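Side-chain contacts in DMATS type aromatic prenyltransferase (Streptomyces coelicolor, PDB 6ZS0), which probably catalyses transfer of a dimethylallyl group from dimethylallyl diphosphate to carbon 5 of the indole ring of tryptophan: residues D210-A214 / G215-R219; L273-V277 / R278-R282; G226-P229 / T230-E233. One frame throughout, in Å; residues are numbered along the deposited sequence.

Contact 1 of 3, residues D210-A214 / G215-R219; sequences DNLTA and GRAAR
Leu-212 reaches forward over the turn to Ala-217, and this pair makes the tightly packed half of the contact. Both methyls of Leu-212 rest on Ala-217, CD2 lying 3.9 Å from Ala-217 CB and CD1 3.8 Å from Ala-217 N, and CD1 also reaches Arg-216 CB. Both Leu-212 and Ala-217 are buried: Leu-273 of strand 270-275 touches each of them, and Phe-236 of helix 229-240 packs on Leu-212 and Ala-214.

The backbone evidence identifies the start of the short helix 214-217, which follows barrel strand 202-209. Thr-213 is its N-cap, with OG1 accepting from Arg-216 N at 3.1 Å and an N-H...O angle of 155°. A chi1 of 62° places OG1 between the backbone N and the carbonyl carbon, turned to that amide. Ala-217 N donates to Thr-213 O at 2.9 Å, and Ala-218 N to Ala-214 O. Relative to the cap, Leu-212 and Ala-217 occupy the N' and N4 positions of a hydrophobic staple, with alanine as the small partner.

The exposed half is polar and partly water-mediated. The Arg-216 chain bends at its third torsion and brings the guanidinium back over the cap, where Thr-213 OG1 sits 4.0 Å above the plane of the group, over its centre. Arg-216 NH1 donates to Asn-211 O at 3.0 Å, approaching from 44° out of the carbonyl plane. One water takes a bond from Arg-216 NH1, 2.9 Å from it, and donates to Asp-210 O; a second accepts from Arg-216 NH2 at 3.0 Å and donates to Asn-211 O, which therefore receives one direct and one water-borne bond.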
loop_
_atom_site.group_PDB
_atom_site.type_symbol
_atom_site.label_atom_id
_atom_site.label_comp_id
_atom_site.label_asym_id
_atom_site.label_seq_id
_atom_site.Cartn_x
_atom_site.Cartn_y
_atom_site.Cartn_z
ATOM N N ASP A 210 -2.292 5.271 -17.018
ATOM C CA ASP A 210 -1.094 5.692 -17.765
ATOM C C ASP A 210 -1.262 7.141 -18.233
ATOM O O ASP A 210 -2.368 7.487 -18.721
ATOM C CB ASP A 210 -0.862 4.757 -18.943
ATOM C CG ASP A 210 -0.672 3.295 -18.583
ATOM O OD1 ASP A 210 -0.472 2.993 -17.408
ATOM O OD2 ASP A 210 -0.736 2.458 -19.518
ATOM N N ASN A 211 -0.209 7.933 -18.095
ATOM C CA ASN A 211 -0.102 9.331 -18.594
ATOM C C ASN A 211 -1.294 10.116 -18.051
ATOM O O ASN A 211 -1.978 10.845 -18.810
ATOM C CB ASN A 211 -0.024 9.379 -20.120
ATOM C CG ASN A 211 1.110 8.531 -20.646
ATOM O OD1 ASN A 211 2.243 8.629 -20.173
ATOM N ND2 ASN A 211 0.818 7.691 -21.618
ATOM N N LEU A 212 -1.592 9.942 -16.780
ATOM C CA LEU A 212 -2.732 10.664 -16.167
ATOM C C LEU A 212 -2.496 12.170 -16.199
ATOM O O LEU A 212 -1.378 12.635 -15.947
ATOM C CB LEU A 212 -2.926 10.191 -14.722
ATOM C CG LEU A 212 -4.165 10.695 -13.984
ATOM C CD1 LEU A 212 -5.477 10.222 -14.602
ATOM C CD2 LEU A 212 -4.093 10.255 -12.546
ATOM N N THR A 213 -3.565 12.920 -16.492
ATOM C CA THR A 213 -3.582 14.391 -16.419
ATOM C C THR A 213 -4.448 14.856 -15.259
ATOM O O THR A 213 -5.264 14.074 -14.733
ATOM C CB THR A 213 -4.164 15.005 -17.701
ATOM O OG1 THR A 213 -5.513 14.540 -17.814
ATOM C CG2 THR A 213 -3.348 14.625 -18.909
ATOM N N ALA A 214 -4.254 16.104 -14.866
ATOM C CA ALA A 214 -4.965 16.699 -13.737
ATOM C C ALA A 214 -6.479 16.669 -14.045
ATOM O O ALA A 214 -7.243 16.287 -13.182
ATOM C CB ALA A 214 -4.445 18.095 -13.511
ATOM N N GLY A 215 -6.873 17.026 -15.269
ATOM C CA GLY A 215 -8.286 17.011 -15.695
ATOM C C GLY A 215 -8.884 15.625 -15.669
ATOM O O GLY A 215 -10.027 15.477 -15.230
ATOM N N ARG A 216 -8.147 14.615 -16.143
ATOM C CA ARG A 216 -8.672 13.235 -16.185
ATOM C C ARG A 216 -8.815 12.742 -14.737
ATOM O O ARG A 216 -9.831 12.085 -14.415
ATOM C CB ARG A 216 -7.793 12.331 -17.047
ATOM C CG ARG A 216 -8.468 11.014 -17.387
ATOM C CD ARG A 216 -7.636 10.093 -18.252
ATOM N NE ARG A 216 -7.162 10.816 -19.430
ATOM C CZ ARG A 216 -5.897 11.047 -19.725
ATOM N NH1 ARG A 216 -4.933 10.494 -19.001
ATOM N NH2 ARG A 216 -5.591 11.790 -20.777
ATOM N N ALA A 217 -7.850 13.082 -13.898
ATOM C CA ALA A 217 -7.816 12.699 -12.470
ATOM C C ALA A 217 -9.081 13.230 -11.782
ATOM O O ALA A 217 -9.720 12.491 -11.057
ATOM C CB ALA A 217 -6.566 13.233 -11.838
ATOM N N ALA A 218 -9.455 14.460 -12.093
ATOM C CA ALA A 218 -10.674 15.130 -11.568
ATOM C C ALA A 218 -11.954 14.379 -11.965
ATOM O O ALA A 218 -12.977 14.577 -11.291
ATOM C CB ALA A 218 -10.693 16.543 -12.082
ATOM N N ARG A 219 -11.933 13.553 -13.011
ATOM C CA ARG A 219 -13.127 12.836 -13.532
ATOM C C ARG A 219 -13.157 11.357 -13.109
ATOM O O ARG A 219 -14.090 10.672 -13.515
ATOM C CB ARG A 219 -13.190 13.014 -15.058
ATOM C CG ARG A 219 -13.596 14.423 -15.462
ATOM C CD ARG A 219 -13.719 14.633 -16.958
ATOM N NE ARG A 219 -12.406 14.776 -17.581
ATOM C CZ ARG A 219 -11.775 13.827 -18.269
ATOM N NH1 ARG A 219 -10.584 14.086 -18.776
ATOM N NH2 ARG A 219 -12.325 12.631 -18.446
HETATM O O HOH W 1 -4.845 8.104 -17.437
HETATM O O HOH W 2 -2.723 12.195 -21.624
#

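Contact 2 of 3, residues L273-V277 / R278-R282; sequences LYIPV and RDYVR
Pro-276 and Tyr-280 supply much of the apolar contact: Pro-276 CG lies 3.9 Å from Tyr-280 CE2, and Ile-275 CG2 is a looser 4.4 Å from Tyr-280 CD2. Tyr-280 CG is anti to its carbonyl carbon (chi1 -60°), which brings the ring back alongside the proline. Asp-279 CB covers the centre of one ring face. Further along, Val-277 CG2 meets Val-281 CG1 at 3.8 Å.

The hydrogen bonds are those of the backbone. Asp-279 N donates to Pro-276 O at 3.0 Å, nearly straight at 164°, and Tyr-280 N donates to Val-277 O at 2.9 Å from 52° out of the carbonyl plane. Polar side-chain ends look elsewhere: Tyr-280 OH bonds Gly-251 N, and Asp-279 OD1 forms a salt bridge with Arg-252. An alanine in place of Tyr-280 would probably open a gap beside Pro-276 and leave the Gly-251 amide without its hydroxyl partner.

Two successive bonds to the third residue on mark a short 3-10 turn. It overlaps an inverse gamma turn centred on Pro-276, closed by a weak bond from Val-277 N to Ile-275 O, where barrel strand 270-275 leaves the sheet on its way to helix 284-297.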
loop_
_atom_site.group_PDB
_atom_site.type_symbol
_atom_site.label_atom_id
_atom_site.label_comp_id
_atom_site.label_asym_id
_atom_site.label_seq_id
_atom_site.Cartn_x
_atom_site.Cartn_y
_atom_site.Cartn_z
ATOM N N LEU A 273 -6.713 8.553 -4.907
ATOM C CA LEU A 273 -5.717 8.745 -5.990
ATOM C C LEU A 273 -4.298 8.627 -5.445
ATOM O O LEU A 273 -3.989 9.293 -4.452
ATOM C CB LEU A 273 -5.910 10.111 -6.642
ATOM C CG LEU A 273 -4.977 10.402 -7.816
ATOM C CD1 LEU A 273 -5.284 9.512 -8.993
ATOM C CD2 LEU A 273 -5.089 11.857 -8.249
ATOM N N TYR A 274 -3.496 7.756 -6.064
ATOM C CA TYR A 274 -2.093 7.453 -5.689
ATOM C C TYR A 274 -1.165 8.027 -6.765
ATOM O O TYR A 274 -1.319 7.696 -7.972
ATOM C CB TYR A 274 -1.860 5.944 -5.590
ATOM C CG TYR A 274 -2.757 5.205 -4.622
ATOM C CD1 TYR A 274 -2.333 4.886 -3.334
ATOM C CD2 TYR A 274 -4.028 4.811 -5.002
ATOM C CE1 TYR A 274 -3.174 4.215 -2.444
ATOM C CE2 TYR A 274 -4.861 4.112 -4.142
ATOM C CZ TYR A 274 -4.451 3.840 -2.853
ATOM O OH TYR A 274 -5.298 3.188 -1.989
ATOM N N ILE A 275 -0.238 8.877 -6.357
ATOM C CA ILE A 275 0.807 9.431 -7.248
ATOM C C ILE A 275 2.168 8.882 -6.817
ATOM O O ILE A 275 2.581 9.081 -5.679
ATOM C CB ILE A 275 0.774 10.972 -7.220
ATOM C CG1 ILE A 275 -0.600 11.552 -7.582
ATOM C CG2 ILE A 275 1.871 11.531 -8.101
ATOM C CD1 ILE A 275 -1.103 11.190 -8.904
ATOM N N PRO A 276 2.918 8.235 -7.735
ATOM C CA PRO A 276 4.265 7.725 -7.441
ATOM C C PRO A 276 5.293 8.872 -7.408
ATOM O O PRO A 276 6.135 9.001 -8.307
ATOM C CB PRO A 276 4.496 6.727 -8.574
ATOM C CG PRO A 276 3.715 7.284 -9.716
ATOM C CD PRO A 276 2.480 7.899 -9.093
ATOM N N VAL A 277 5.245 9.629 -6.315
ATOM C CA VAL A 277 6.018 10.901 -6.179
ATOM C C VAL A 277 7.518 10.627 -6.354
ATOM O O VAL A 277 8.217 11.516 -6.831
ATOM C CB VAL A 277 5.715 11.588 -4.839
ATOM C CG1 VAL A 277 6.100 10.757 -3.664
ATOM C CG2 VAL A 277 6.380 12.955 -4.733
ATOM N N ARG A 278 8.004 9.419 -6.026
ATOM C CA ARG A 278 9.456 9.118 -6.120
ATOM C C ARG A 278 9.952 9.287 -7.542
ATOM O O ARG A 278 11.166 9.434 -7.728
ATOM C CB ARG A 278 9.824 7.724 -5.582
ATOM C CG ARG A 278 9.217 6.536 -6.314
ATOM C CD ARG A 278 9.859 5.258 -5.805
ATOM N NE ARG A 278 11.250 5.257 -6.237
ATOM C CZ ARG A 278 12.254 4.542 -5.696
ATOM N NH1 ARG A 278 13.467 4.672 -6.183
ATOM N NH2 ARG A 278 12.042 3.720 -4.703
ATOM N N ASP A 279 9.078 9.168 -8.558
ATOM C CA ASP A 279 9.475 9.293 -9.980
ATOM C C ASP A 279 9.514 10.760 -10.416
ATOM O O ASP A 279 9.952 10.992 -11.505
ATOM C CB ASP A 279 8.521 8.523 -10.887
ATOM C CG ASP A 279 8.647 7.026 -10.788
ATOM O OD1 ASP A 279 9.547 6.547 -10.065
ATOM O OD2 ASP A 279 7.898 6.349 -11.527
ATOM N N TYR A 280 9.136 11.704 -9.554
ATOM C CA TYR A 280 8.853 13.110 -9.986
ATOM C C TYR A 280 9.641 14.109 -9.142
ATOM O O TYR A 280 9.318 15.305 -9.216
ATOM C CB TYR A 280 7.341 13.406 -9.929
ATOM C CG TYR A 280 6.556 12.483 -10.830
ATOM C CD1 TYR A 280 6.779 12.461 -12.186
ATOM C CD2 TYR A 280 5.611 11.614 -10.321
ATOM C CE1 TYR A 280 6.118 11.581 -13.022
ATOM C CE2 TYR A 280 4.909 10.745 -11.136
ATOM C CZ TYR A 280 5.155 10.732 -12.499
ATOM O OH TYR A 280 4.528 9.848 -13.334
ATOM N N VAL A 281 10.625 13.653 -8.381
ATOM C CA VAL A 281 11.424 14.522 -7.477
ATOM C C VAL A 281 12.911 14.280 -7.713
ATOM O O VAL A 281 13.266 13.201 -8.168
ATOM C CB VAL A 281 11.084 14.243 -6.011
ATOM C CG1 VAL A 281 9.661 14.624 -5.698
ATOM C CG2 VAL A 281 11.361 12.797 -5.646
ATOM N N ARG A 282 13.745 15.232 -7.293
ATOM C CA ARG A 282 15.220 15.062 -7.284
ATOM C C ARG A 282 15.630 14.179 -6.111
ATOM O O ARG A 282 16.623 13.488 -6.237
ATOM C CB ARG A 282 15.926 16.406 -7.127
ATOM C CG ARG A 282 15.673 17.394 -8.244
ATOM C CD ARG A 282 16.353 18.729 -7.934
ATOM N NE ARG A 282 16.282 19.691 -9.034
ATOM C CZ ARG A 282 15.247 20.498 -9.295
ATOM N NH1 ARG A 282 15.309 21.330 -10.327
ATOM N NH2 ARG A 282 14.154 20.458 -8.541
#

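Contact 3 of 3, residues G226-P229 / T230-E233; sequences GLVP and TAVE
Helix 229-240 begins here, with Val-228 at the N-cap meeting Ala-231 and Leu-227 clasping Val-232 as a hydrophobic staple. The staple is recognised by position and by contact: Leu-227 is the N' residue, Val-232 is N4, and their side chains cross at about a right angle. Leu-227 CB lies 3.8 Å from Val-232 CG2, and the same methyl carbon meets Leu-227 CD1 at 3.8 Å, so one valine branch fills the bend between the root and the tip of the leucine. Val-232 CG2 is in place because it stands anti to its own carbonyl carbon, while CG1, anti to the backbone N (chi1 175°), points instead to Leu-273 and the Ala-217 carbonyl.

Val-228 has no polar side-chain atom with which to cap, but its carbonyl O takes two bonds. Val-232 N donates at 3.2 Å to Val-228 O in the carbonyl plane; Ala-231 N donates at 2.9 Å to Val-228 O from 43° above that plane, with a bent N-H...O angle of 130°. Beside this oxygen, Val-228 CG2 touches Ala-231 CB at 3.9 Å and Thr-230 OG1 at 3.7 Å. Pro-229, in the first helical turn, has no N-H to be satisfied at a place where none is needed for the helix bonding. Its carbonyl receives Glu-233 N at 3.0 Å, and Glu-233 CG rests against Pro-229 O at 3.4 Å. The carboxylate of Glu-233 turns to Arg-237, one turn on, in a salt bridge through OE1.

Leu-227 and Val-232 face the barrel, touching Phe-271 and Leu-273 of strand 270-275 respectively; Val-232 also meets Ala-217, and Glu-233 meets Ala-214, both of the preceding helix 214-217.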
loop_
_atom_site.group_PDB
_atom_site.type_symbol
_atom_site.label_atom_id
_atom_site.label_comp_id
_atom_site.label_asym_id
_atom_site.label_seq_id
_atom_site.Cartn_x
_atom_site.Cartn_y
_atom_site.Cartn_z
ATOM N N GLY A 226 -16.263 11.208 -1.785
ATOM C CA GLY A 226 -15.573 11.908 -0.675
ATOM C C GLY A 226 -14.634 13.031 -1.100
ATOM O O GLY A 226 -14.170 13.744 -0.209
ATOM N N LEU A 227 -14.292 13.154 -2.386
ATOM C CA LEU A 227 -13.388 14.223 -2.898
ATOM C C LEU A 227 -14.139 15.076 -3.914
ATOM O O LEU A 227 -15.082 14.554 -4.553
ATOM C CB LEU A 227 -12.140 13.617 -3.555
ATOM C CG LEU A 227 -11.261 12.740 -2.667
ATOM C CD1 LEU A 227 -9.984 12.356 -3.405
ATOM C CD2 LEU A 227 -10.909 13.430 -1.364
ATOM N N VAL A 228 -13.710 16.330 -4.064
ATOM C CA VAL A 228 -14.268 17.290 -5.055
ATOM C C VAL A 228 -13.201 17.531 -6.117
ATOM O O VAL A 228 -12.016 17.555 -5.799
ATOM C CB VAL A 228 -14.772 18.581 -4.374
ATOM C CG1 VAL A 228 -15.829 18.260 -3.318
ATOM C CG2 VAL A 228 -13.654 19.423 -3.766
ATOM N N PRO A 229 -13.588 17.662 -7.411
ATOM C CA PRO A 229 -12.631 17.774 -8.520
ATOM C C PRO A 229 -11.465 18.756 -8.326
ATOM O O PRO A 229 -10.371 18.429 -8.723
ATOM C CB PRO A 229 -13.497 18.251 -9.695
ATOM C CG PRO A 229 -14.879 17.705 -9.392
ATOM C CD PRO A 229 -14.984 17.680 -7.881
ATOM N N THR A 230 -11.711 19.916 -7.714
ATOM C CA THR A 230 -10.680 20.965 -7.479
ATOM C C THR A 230 -9.624 20.450 -6.483
ATOM O O THR A 230 -8.432 20.816 -6.660
ATOM C CB THR A 230 -11.335 22.288 -7.055
ATOM O OG1 THR A 230 -12.352 22.003 -6.095
ATOM C CG2 THR A 230 -11.944 23.028 -8.224
ATOM N N ALA A 231 -10.020 19.649 -5.481
ATOM C CA ALA A 231 -9.103 19.082 -4.463
ATOM C C ALA A 231 -8.231 18.027 -5.144
ATOM O O ALA A 231 -7.056 17.924 -4.819
ATOM C CB ALA A 231 -9.847 18.487 -3.286
ATOM N N VAL A 232 -8.814 17.275 -6.057
ATOM C CA VAL A 232 -8.100 16.184 -6.765
ATOM C C VAL A 232 -7.071 16.832 -7.698
ATOM O O VAL A 232 -5.917 16.372 -7.719
ATOM C CB VAL A 232 -9.080 15.249 -7.491
ATOM C CG1 VAL A 232 -8.345 14.201 -8.309
ATOM C CG2 VAL A 232 -10.018 14.566 -6.507
ATOM N N GLU A 233 -7.439 17.913 -8.397
ATOM C CA GLU A 233 -6.513 18.605 -9.333
ATOM C C GLU A 233 -5.381 19.254 -8.547
ATOM O O GLU A 233 -4.243 19.154 -8.987
ATOM C CB GLU A 233 -7.223 19.656 -10.191
ATOM C CG GLU A 233 -8.152 19.045 -11.213
ATOM C CD GLU A 233 -8.356 19.859 -12.472
ATOM O OE1 GLU A 233 -7.402 20.570 -12.889
ATOM O OE2 GLU A 233 -9.454 19.757 -13.061
#

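Overall arrangement
Along the chain the order is contact 1, contact 3, contact 2. The centres of contacts 1 and 3 are about 12 Å apart, of 1 and 2 about 14 Å, and of 2 and 3 about 18 Å. Contacts 1 and 3 are the starts of consecutive helices, 214-217 and 229-240, lying outside the closed ten-stranded antiparallel barrel. Leu-273, on the strand leading into contact 2, packs on both: its CD1 is 3.8 Å from Leu-212 CD2, and its CD2 is 4.0 Å from Val-232 CG1. The two helices thus share strand 270-275 as a packing surface, with contact 2 the turn beyond it, consistent with the ABBA barrel of aromatic prenyltransferases, whose helices surround the sheet.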